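Local coordinates for cell wall surface anchor family protein (Streptococcus agalactiae serogroup V, PDB 3PG2) that binds calcium and probably serves as the backbone pilin subunit of a sortase-assembled pilus anchored to the streptococcal cell wall, at residues K184-K189 with F248-L253; D203-D208 with T267-E272; N226-E231 with I238-H243. One frame throughout, in Å; residues are numbered along the deposited sequence.

Contact 1. Residues K184-K189 with F248-L253; sequences KRFVKK and FEIKGL
F186 and F248 face each other as a hydrogen-bonded pair of two antiparallel strands, and their rings lie nearly parallel, planes at 18°, but so far slid apart that they barely overlap. One face of the F248 ring receives the F186 methylene: CB sits 3.6 Å from the ring centroid in a CH-pi contact. F248 makes this possible by setting CG between its own backbone N and carbonyl carbon (chi1 61°), which swings the ring toward the partner strand. Beside the same pair, F186 CE2 meets I250 CG2 at 4.1 Å, the methyl lying at the ring edge. Flat and branched apolar groups suit this buried face, where F288, L270 and I314 pack in as well. Strands 178-189 and 247-253 belong to one of the two facing sheets of the prealbumin-like domain, the C-terminal one in this chain, and K188 NZ is joined covalently to N316 CG, an isopeptide cross-link of the kind known in such pilins. The other, partly exposed face suits charged residues, and R185 and E249 form a salt bridge there. E249 holds a nearly eclipsed chi1 of -2°, and its extended chain brings OE1 beside R185 NE, 3.2 Å away in the guanidinium plane, though on the carboxylate's anti side. A water joins R185 NH2 to that oxygen, while E249 OE2 turns to Y295 OH and R185 NH1 to A309 O.

Contact 2. Residues D203-D208 with T267-E272; sequences DLLASD and TYKLKE
Residues 203-206 and 267-272 pair as antiparallel strands whose axes approach to 4.8 Å at 148°, with D203-K271 and L205-K269 as hydrogen-bonded pairs and L204-L270 as a non-hydrogen-bonded pair between them. The K269 side chain runs along the neighbouring segment. Its CG lies between the backbone N and the carbonyl carbon (chi1 47°), and from there the chain runs extended past A206 O, so that NZ donates to S207 O at 2.8 Å from above the carbonyl plane. A long, flexible lysine suits this place: its aliphatic part follows the backbone where the neighbouring strand gives way to a turn, and its ammonium group binds a carbonyl there. A water bridges the same end, accepting from S207 N and donating to T267 O. On the face that carries D203, L205, K269 and K271, L205 CB lies 4.0 Å from K269 CG, and D203 runs alongside K271; OD2 and NZ stay 4.8 Å apart, while D203 OD1 forms a salt bridge with K239. L204 and L270 share the opposite, buried face, where L204 CD1 meets L270 CD2 at 4.1 Å. Y268 CB flanks L204 CD1 at 4.2 Å, and its hydroxyl bonds to A254 O. Strand 201-206 has strand 239-241 on its far side and strand 266-274 has strand 286-290, while L204, Y268 and L270 pack against strand 247-253 of the facing sheet.

Contact 3. Residues N226-E231 with I238-H243; sequences NYIAGE and IKLKSH
Stacking joins N226 to H243: the amide and imidazole planes are only 4° apart, with N226 ND2 3.4 Å above one face of the H243 ring, toward its rim, and N226 CB over that same ring in a CH-pi contact. H243 reaches this position with CG anti to the backbone N (chi1 -179°), lying alongside the asparagine. Y227 adds an aromatic edge, its CE1 4.0 Å from H243 CB. Apolar contact comes from I228 CD1, which meets L240 CD2 at 3.7 Å; both side chains are buried, I228 against W214 and L240 against F248. A229, small enough to fit between two lysines, has CB 4.1 Å from K239 CB and 4.0 Å from K241 CB. Backbone bonds hold the loop to the short edge strand 239-241: K241 N donates to Y227 O at 2.8 Å, and A229 N to K239 O at 2.9 Å. Together they frame the single bridge between I228 and L240. The first carbonyl also receives L240 CA in a CA-H...O contact of 3.2 Å from CA to Y227 O. The contact rests on two backbone bonds, a flat stack and small apolar surfaces, so the side-chain hold is probably mostly van der Waals, with direction coming from the backbone bonds.

Following the chain, strand 178-189 comes first and leads into strand 201-206, then the loop 226-231, strand 239-241, strand 247-253 and strand 266-274. Contact 1 closes a loop over the 58 residues between K189 and F248, and contact 2 one over the 58 between D208 and T267; because their segments alternate, these loops cross. Contact 3, a local closure over six residues, nests within both. Contacts 1 and 2 belong to the two facing sheets of the domain and meet in its core, where I250 packs on L204. Contact 3 lies at the edge: its strand 239-241 neighbours strand 201-206 of contact 2 in one sheet, and Y227 packs on F248 and E249 of contact 1.

Contact 1. Residues K184-K189 with F248-L253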
loop_
_atom_site.group_PDB
_atom_site.type_symbol
_atom_site.label_atom_id
_atom_site.label_comp_id
_atom_site.label_asym_id
_atom_site.label_seq_id
_atom_site.Cartn_x
_atom_site.Cartn_y
_atom_site.Cartn_z
ATOM N N LYS A 184 -5.391 6.060 15.097
ATOM C CA LYS A 184 -5.266 6.776 16.356
ATOM C C LYS A 184 -6.584 6.732 17.139
ATOM O O LYS A 184 -7.666 6.707 16.546
ATOM C CB LYS A 184 -4.844 8.240 16.115
ATOM C CG LYS A 184 -4.510 9.017 17.394
ATOM C CD LYS A 184 -3.222 8.545 18.060
ATOM C CE LYS A 184 -3.017 9.263 19.411
ATOM N NZ LYS A 184 -1.768 8.832 20.140
ATOM N N ARG A 185 -6.475 6.731 18.467
ATOM C CA ARG A 185 -7.645 6.715 19.338
ATOM C C ARG A 185 -7.672 7.984 20.182
ATOM O O ARG A 185 -6.606 8.529 20.531
ATOM C CB ARG A 185 -7.616 5.477 20.244
ATOM C CG ARG A 185 -7.165 4.190 19.536
ATOM C CD ARG A 185 -7.157 2.956 20.460
ATOM N NE ARG A 185 -8.440 2.783 21.125
ATOM C CZ ARG A 185 -8.615 2.614 22.436
ATOM N NH1 ARG A 185 -7.582 2.535 23.273
ATOM N NH2 ARG A 185 -9.847 2.487 22.907
ATOM N N PHE A 186 -8.882 8.441 20.516
ATOM C CA PHE A 186 -9.059 9.711 21.240
ATOM C C PHE A 186 -10.091 9.601 22.358
ATOM O O PHE A 186 -10.994 8.760 22.294
ATOM C CB PHE A 186 -9.538 10.810 20.272
ATOM C CG PHE A 186 -8.638 11.023 19.085
ATOM C CD1 PHE A 186 -7.553 11.875 19.178
ATOM C CD2 PHE A 186 -8.901 10.383 17.863
ATOM C CE1 PHE A 186 -6.714 12.094 18.085
ATOM C CE2 PHE A 186 -8.077 10.591 16.779
ATOM C CZ PHE A 186 -6.982 11.448 16.884
ATOM N N VAL A 187 -9.960 10.464 23.366
ATOM C CA VAL A 187 -11.045 10.676 24.346
ATOM C C VAL A 187 -11.189 12.179 24.636
ATOM O O VAL A 187 -10.223 12.841 24.976
ATOM C CB VAL A 187 -10.883 9.799 25.647
ATOM C CG1 VAL A 187 -9.542 10.019 26.328
ATOM C CG2 VAL A 187 -12.060 10.031 26.640
ATOM N N LYS A 188 -12.402 12.696 24.457
ATOM C CA LYS A 188 -12.734 14.106 24.705
ATOM C C LYS A 188 -13.170 14.299 26.160
ATOM O O LYS A 188 -14.079 13.623 26.638
ATOM C CB LYS A 188 -13.869 14.544 23.763
ATOM C CG LYS A 188 -14.169 16.050 23.707
ATOM C CD LYS A 188 -12.945 16.882 23.282
ATOM C CE LYS A 188 -13.301 18.363 23.138
ATOM N NZ LYS A 188 -13.405 18.984 24.473
ATOM N N LYS A 189 -12.518 15.231 26.840
ATOM C CA LYS A 189 -12.763 15.497 28.253
ATOM C C LYS A 189 -12.849 17.009 28.490
ATOM O O LYS A 189 -12.649 17.810 27.557
ATOM C CB LYS A 189 -11.667 14.863 29.147
ATOM C CG LYS A 189 -11.598 13.351 29.089
ATOM C CD LYS A 189 -10.606 12.774 30.083
ATOM C CE LYS A 189 -10.576 11.243 29.994
ATOM N NZ LYS A 189 -9.686 10.661 31.045
ATOM N N PHE A 248 -13.468 8.485 20.475
ATOM C CA PHE A 248 -13.570 8.289 19.030
ATOM C C PHE A 248 -12.213 7.861 18.485
ATOM O O PHE A 248 -11.234 7.819 19.234
ATOM C CB PHE A 248 -14.125 9.523 18.292
ATOM C CG PHE A 248 -13.285 10.770 18.429
ATOM C CD1 PHE A 248 -12.526 11.236 17.353
ATOM C CD2 PHE A 248 -13.288 11.501 19.609
ATOM C CE1 PHE A 248 -11.779 12.393 17.453
ATOM C CE2 PHE A 248 -12.529 12.671 19.725
ATOM C CZ PHE A 248 -11.769 13.111 18.649
ATOM N N GLU A 249 -12.169 7.481 17.208
ATOM C CA GLU A 249 -10.918 7.060 16.575
ATOM C C GLU A 249 -10.929 7.328 15.087
ATOM O O GLU A 249 -11.980 7.618 14.498
ATOM C CB GLU A 249 -10.593 5.558 16.811
ATOM C CG GLU A 249 -11.572 4.775 17.684
ATOM C CD GLU A 249 -11.198 3.297 17.861
ATOM O OE1 GLU A 249 -10.831 2.893 19.001
ATOM O OE2 GLU A 249 -11.304 2.555 16.869
ATOM N N ILE A 250 -9.744 7.222 14.491
ATOM C CA ILE A 250 -9.592 7.216 13.040
ATOM C C ILE A 250 -8.733 6.013 12.641
ATOM O O ILE A 250 -7.685 5.767 13.245
ATOM C CB ILE A 250 -9.025 8.579 12.487
ATOM C CG1 ILE A 250 -8.978 8.557 10.951
ATOM C CG2 ILE A 250 -7.645 8.926 13.085
ATOM C CD1 ILE A 250 -10.348 8.354 10.287
ATOM N N LYS A 251 -9.190 5.251 11.653
ATOM C CA LYS A 251 -8.445 4.049 11.242
ATOM C C LYS A 251 -8.023 4.157 9.780
ATOM O O LYS A 251 -8.837 4.513 8.926
ATOM C CB LYS A 251 -9.294 2.786 11.457
ATOM C CG LYS A 251 -9.711 2.532 12.902
ATOM C CD LYS A 251 -10.443 1.212 13.039
ATOM C CE LYS A 251 -9.478 0.024 12.981
ATOM N NZ LYS A 251 -10.178 -1.282 13.213
ATOM N N GLY A 252 -6.746 3.875 9.511
ATOM C CA GLY A 252 -6.253 3.747 8.145
ATOM C C GLY A 252 -5.542 4.965 7.555
ATOM O O GLY A 252 -5.681 5.232 6.379
ATOM N N LEU A 253 -4.770 5.689 8.363
ATOM C CA LEU A 253 -4.032 6.856 7.869
ATOM C C LEU A 253 -2.568 6.481 7.660
ATOM O O LEU A 253 -2.005 5.735 8.469
ATOM C CB LEU A 253 -4.137 8.030 8.870
ATOM C CG LEU A 253 -5.542 8.600 9.099
ATOM C CD1 LEU A 253 -5.491 9.777 10.114
ATOM C CD2 LEU A 253 -6.208 9.070 7.795
HETATM O O HOH W 1 -11.779 3.937 21.564
#

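Contact 2. Residues D203-D208 with T267-E272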
loop_
_atom_site.group_PDB
_atom_site.type_symbol
_atom_site.label_atom_id
_atom_site.label_comp_id
_atom_site.label_asym_id
_atom_site.label_seq_id
_atom_site.Cartn_x
_atom_site.Cartn_y
_atom_site.Cartn_z
ATOM N N ASP A 203 -13.192 18.290 12.104
ATOM C CA ASP A 203 -12.708 18.046 10.738
ATOM C C ASP A 203 -11.322 17.381 10.794
ATOM O O ASP A 203 -10.421 17.905 11.441
ATOM C CB ASP A 203 -12.581 19.378 9.992
ATOM C CG ASP A 203 -13.929 19.986 9.622
ATOM O OD1 ASP A 203 -14.985 19.340 9.802
ATOM O OD2 ASP A 203 -13.919 21.130 9.122
ATOM N N LEU A 204 -11.137 16.244 10.127
ATOM C CA LEU A 204 -9.796 15.647 10.036
ATOM C C LEU A 204 -8.995 16.279 8.896
ATOM O O LEU A 204 -9.443 16.295 7.735
ATOM C CB LEU A 204 -9.854 14.113 9.881
ATOM C CG LEU A 204 -8.525 13.413 9.544
ATOM C CD1 LEU A 204 -7.510 13.448 10.722
ATOM C CD2 LEU A 204 -8.752 11.974 9.022
ATOM N N LEU A 205 -7.804 16.776 9.228
ATOM C CA LEU A 205 -6.964 17.483 8.267
ATOM C C LEU A 205 -5.547 16.917 8.233
ATOM O O LEU A 205 -5.059 16.412 9.239
ATOM C CB LEU A 205 -6.874 18.974 8.620
ATOM C CG LEU A 205 -8.170 19.759 8.907
ATOM C CD1 LEU A 205 -7.846 21.175 9.334
ATOM C CD2 LEU A 205 -9.122 19.748 7.701
ATOM N N ALA A 206 -4.885 17.053 7.081
ATOM C CA ALA A 206 -3.454 16.795 6.985
ATOM C C ALA A 206 -2.729 17.876 7.760
ATOM O O ALA A 206 -3.332 18.877 8.171
ATOM C CB ALA A 206 -2.994 16.802 5.515
ATOM N N SER A 207 -1.429 17.697 7.944
ATOM C CA SER A 207 -0.666 18.674 8.707
ATOM C C SER A 207 -0.715 20.064 8.061
ATOM O O SER A 207 -0.693 21.083 8.767
ATOM C CB SER A 207 0.782 18.231 8.902
ATOM O OG SER A 207 1.436 19.189 9.718
ATOM N N ASP A 208 -0.785 20.109 6.732
ATOM C CA ASP A 208 -0.876 21.414 6.050
ATOM C C ASP A 208 -2.295 21.989 6.021
ATOM O O ASP A 208 -2.525 23.030 5.428
ATOM C CB ASP A 208 -0.270 21.371 4.648
ATOM C CG ASP A 208 -1.096 20.557 3.657
ATOM O OD1 ASP A 208 -2.212 20.091 3.988
ATOM O OD2 ASP A 208 -0.614 20.393 2.521
ATOM N N THR A 267 2.190 13.594 11.419
ATOM C CA THR A 267 1.282 14.485 12.138
ATOM C C THR A 267 0.023 14.728 11.328
ATOM O O THR A 267 0.079 15.018 10.137
ATOM C CB THR A 267 1.984 15.823 12.456
ATOM O OG1 THR A 267 3.125 15.561 13.268
ATOM C CG2 THR A 267 1.055 16.797 13.183
ATOM N N TYR A 268 -1.117 14.608 11.994
ATOM C CA TYR A 268 -2.382 15.064 11.420
ATOM C C TYR A 268 -2.985 16.071 12.387
ATOM O O TYR A 268 -2.419 16.304 13.445
ATOM C CB TYR A 268 -3.323 13.896 11.246
ATOM C CG TYR A 268 -2.846 12.917 10.188
ATOM C CD1 TYR A 268 -3.296 13.013 8.875
ATOM C CD2 TYR A 268 -1.920 11.922 10.504
ATOM C CE1 TYR A 268 -2.854 12.098 7.878
ATOM C CE2 TYR A 268 -1.488 11.003 9.527
ATOM C CZ TYR A 268 -1.946 11.104 8.228
ATOM O OH TYR A 268 -1.491 10.188 7.279
ATOM N N LYS A 269 -4.137 16.652 12.039
ATOM C CA LYS A 269 -4.796 17.554 12.978
ATOM C C LYS A 269 -6.314 17.514 12.899
ATOM O O LYS A 269 -6.891 17.083 11.891
ATOM C CB LYS A 269 -4.243 18.983 12.887
ATOM C CG LYS A 269 -4.096 19.539 11.512
ATOM C CD LYS A 269 -3.370 20.878 11.549
ATOM C CE LYS A 269 -3.571 21.604 10.224
ATOM N NZ LYS A 269 -2.614 22.762 9.984
ATOM N N LEU A 270 -6.943 17.960 13.986
ATOM C CA LEU A 270 -8.393 17.996 14.096
ATOM C C LEU A 270 -8.818 19.445 14.313
ATOM O O LEU A 270 -8.314 20.107 15.210
ATOM C CB LEU A 270 -8.863 17.139 15.288
ATOM C CG LEU A 270 -8.485 15.658 15.233
ATOM C CD1 LEU A 270 -8.850 14.975 16.523
ATOM C CD2 LEU A 270 -9.205 14.999 14.078
ATOM N N LYS A 271 -9.722 19.941 13.474
ATOM C CA LYS A 271 -10.367 21.229 13.750
ATOM C C LYS A 271 -11.689 20.964 14.458
ATOM O O LYS A 271 -12.598 20.405 13.867
ATOM C CB LYS A 271 -10.631 21.971 12.449
ATOM C CG LYS A 271 -11.199 23.360 12.649
ATOM C CD LYS A 271 -11.900 23.828 11.385
ATOM C CE LYS A 271 -12.610 25.167 11.629
ATOM N NZ LYS A 271 -13.208 25.733 10.375
ATOM N N GLU A 272 -11.797 21.388 15.716
ATOM C CA GLU A 272 -13.035 21.258 16.477
ATOM C C GLU A 272 -14.061 22.264 15.965
ATOM O O GLU A 272 -13.922 23.480 16.180
ATOM C CB GLU A 272 -12.784 21.461 17.977
ATOM C CG GLU A 272 -13.934 20.970 18.874
ATOM C CD GLU A 272 -13.579 20.928 20.378
ATOM O OE1 GLU A 272 -14.516 20.840 21.195
ATOM O OE2 GLU A 272 -12.379 20.994 20.745
HETATM O O HOH W 2 -0.198 15.168 7.517
#

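Contact 3. Residues N226-E231 with I238-H243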
loop_
_atom_site.group_PDB
_atom_site.type_symbol
_atom_site.label_atom_id
_atom_site.label_comp_id
_atom_site.label_asym_id
_atom_site.label_seq_id
_atom_site.Cartn_x
_atom_site.Cartn_y
_atom_site.Cartn_z
ATOM N N ASN A 226 -20.747 5.726 15.665
ATOM C CA ASN A 226 -20.713 6.644 16.824
ATOM C C ASN A 226 -19.606 7.685 16.759
ATOM O O ASN A 226 -19.715 8.757 17.370
ATOM C CB ASN A 226 -20.585 5.861 18.131
ATOM C CG ASN A 226 -21.796 4.983 18.402
ATOM O OD1 ASN A 226 -22.893 5.301 17.972
ATOM N ND2 ASN A 226 -21.593 3.874 19.106
ATOM N N TYR A 227 -18.552 7.369 16.006
ATOM C CA TYR A 227 -17.367 8.221 15.916
ATOM C C TYR A 227 -17.390 9.168 14.713
ATOM O O TYR A 227 -16.467 9.954 14.520
ATOM C CB TYR A 227 -16.101 7.357 15.846
ATOM C CG TYR A 227 -15.897 6.388 17.000
ATOM C CD1 TYR A 227 -16.464 6.615 18.258
ATOM C CD2 TYR A 227 -15.097 5.248 16.835
ATOM C CE1 TYR A 227 -16.254 5.710 19.316
ATOM C CE2 TYR A 227 -14.888 4.351 17.878
ATOM C CZ TYR A 227 -15.461 4.588 19.117
ATOM O OH TYR A 227 -15.233 3.691 20.153
ATOM N N ILE A 228 -18.433 9.060 13.895
ATOM C CA ILE A 228 -18.523 9.815 12.649
ATOM C C ILE A 228 -19.615 10.862 12.796
ATOM O O ILE A 228 -20.736 10.536 13.203
ATOM C CB ILE A 228 -18.852 8.881 11.429
ATOM C CG1 ILE A 228 -17.887 7.690 11.342
ATOM C CG2 ILE A 228 -18.887 9.660 10.084
ATOM C CD1 ILE A 228 -16.430 8.047 11.224
ATOM N N ALA A 229 -19.296 12.109 12.458
ATOM C CA ALA A 229 -20.284 13.189 12.510
ATOM C C ALA A 229 -21.091 13.207 11.213
ATOM O O ALA A 229 -20.599 13.639 10.179
ATOM C CB ALA A 229 -19.590 14.526 12.741
ATOM N N GLY A 230 -22.324 12.713 11.273
ATOM C CA GLY A 230 -23.178 12.599 10.084
ATOM C C GLY A 230 -22.802 11.422 9.205
ATOM O O GLY A 230 -22.195 10.455 9.680
ATOM N N GLU A 231 -23.153 11.512 7.921
ATOM C CA GLU A 231 -22.932 10.420 6.970
ATOM C C GLU A 231 -21.554 10.497 6.336
ATOM O O GLU A 231 -21.086 11.580 5.987
ATOM C CB GLU A 231 -23.990 10.430 5.856
ATOM C CG GLU A 231 -25.412 10.133 6.307
ATOM C CD GLU A 231 -25.559 8.847 7.136
ATOM O OE1 GLU A 231 -24.886 7.834 6.838
ATOM O OE2 GLU A 231 -26.375 8.847 8.083
ATOM N N ILE A 238 -13.652 14.265 5.865
ATOM C CA ILE A 238 -13.856 13.416 7.038
ATOM C C ILE A 238 -14.164 14.295 8.243
ATOM O O ILE A 238 -13.400 15.216 8.564
ATOM C CB ILE A 238 -12.631 12.496 7.313
ATOM C CG1 ILE A 238 -12.433 11.505 6.136
ATOM C CG2 ILE A 238 -12.775 11.781 8.695
ATOM C CD1 ILE A 238 -11.284 10.432 6.350
ATOM N N LYS A 239 -15.301 14.002 8.877
ATOM C CA LYS A 239 -15.763 14.677 10.079
ATOM C C LYS A 239 -16.067 13.619 11.132
ATOM O O LYS A 239 -16.889 12.731 10.912
ATOM C CB LYS A 239 -16.997 15.542 9.785
ATOM C CG LYS A 239 -16.760 16.570 8.653
ATOM C CD LYS A 239 -18.007 17.361 8.290
ATOM C CE LYS A 239 -17.665 18.524 7.385
ATOM N NZ LYS A 239 -17.169 19.681 8.194
ATOM N N LEU A 240 -15.377 13.729 12.267
ATOM C CA LEU A 240 -15.495 12.802 13.389
ATOM C C LEU A 240 -16.296 13.406 14.536
ATOM O O LEU A 240 -16.455 14.627 14.616
ATOM C CB LEU A 240 -14.091 12.420 13.890
ATOM C CG LEU A 240 -13.203 11.808 12.793
ATOM C CD1 LEU A 240 -11.754 11.622 13.272
ATOM C CD2 LEU A 240 -13.800 10.488 12.291
ATOM N N LYS A 241 -16.779 12.549 15.425
ATOM C CA LYS A 241 -17.585 12.992 16.567
ATOM C C LYS A 241 -17.201 12.197 17.801
ATOM O O LYS A 241 -16.899 10.997 17.709
ATOM C CB LYS A 241 -19.061 12.768 16.244
ATOM C CG LYS A 241 -20.078 13.373 17.194
ATOM C CD LYS A 241 -21.486 12.813 16.859
ATOM C CE LYS A 241 -21.713 11.444 17.503
ATOM N NZ LYS A 241 -22.608 10.529 16.726
ATOM N N SER A 242 -17.209 12.849 18.960
ATOM C CA SER A 242 -16.984 12.110 20.197
ATOM C C SER A 242 -18.285 11.440 20.623
ATOM O O SER A 242 -19.369 12.053 20.601
ATOM C CB SER A 242 -16.388 12.972 21.318
ATOM O OG SER A 242 -17.237 14.052 21.683
ATOM N N HIS A 243 -18.162 10.177 21.001
ATOM C CA HIS A 243 -19.302 9.371 21.433
ATOM C C HIS A 243 -19.706 9.782 22.861
ATOM O O HIS A 243 -19.047 10.619 23.480
ATOM C CB HIS A 243 -18.905 7.886 21.338
ATOM C CG HIS A 243 -19.986 6.925 21.726
ATOM N ND1 HIS A 243 -21.291 7.047 21.293
ATOM C CD2 HIS A 243 -19.945 5.808 22.489
ATOM C CE1 HIS A 243 -22.005 6.046 21.770
ATOM N NE2 HIS A 243 -21.213 5.282 22.503
#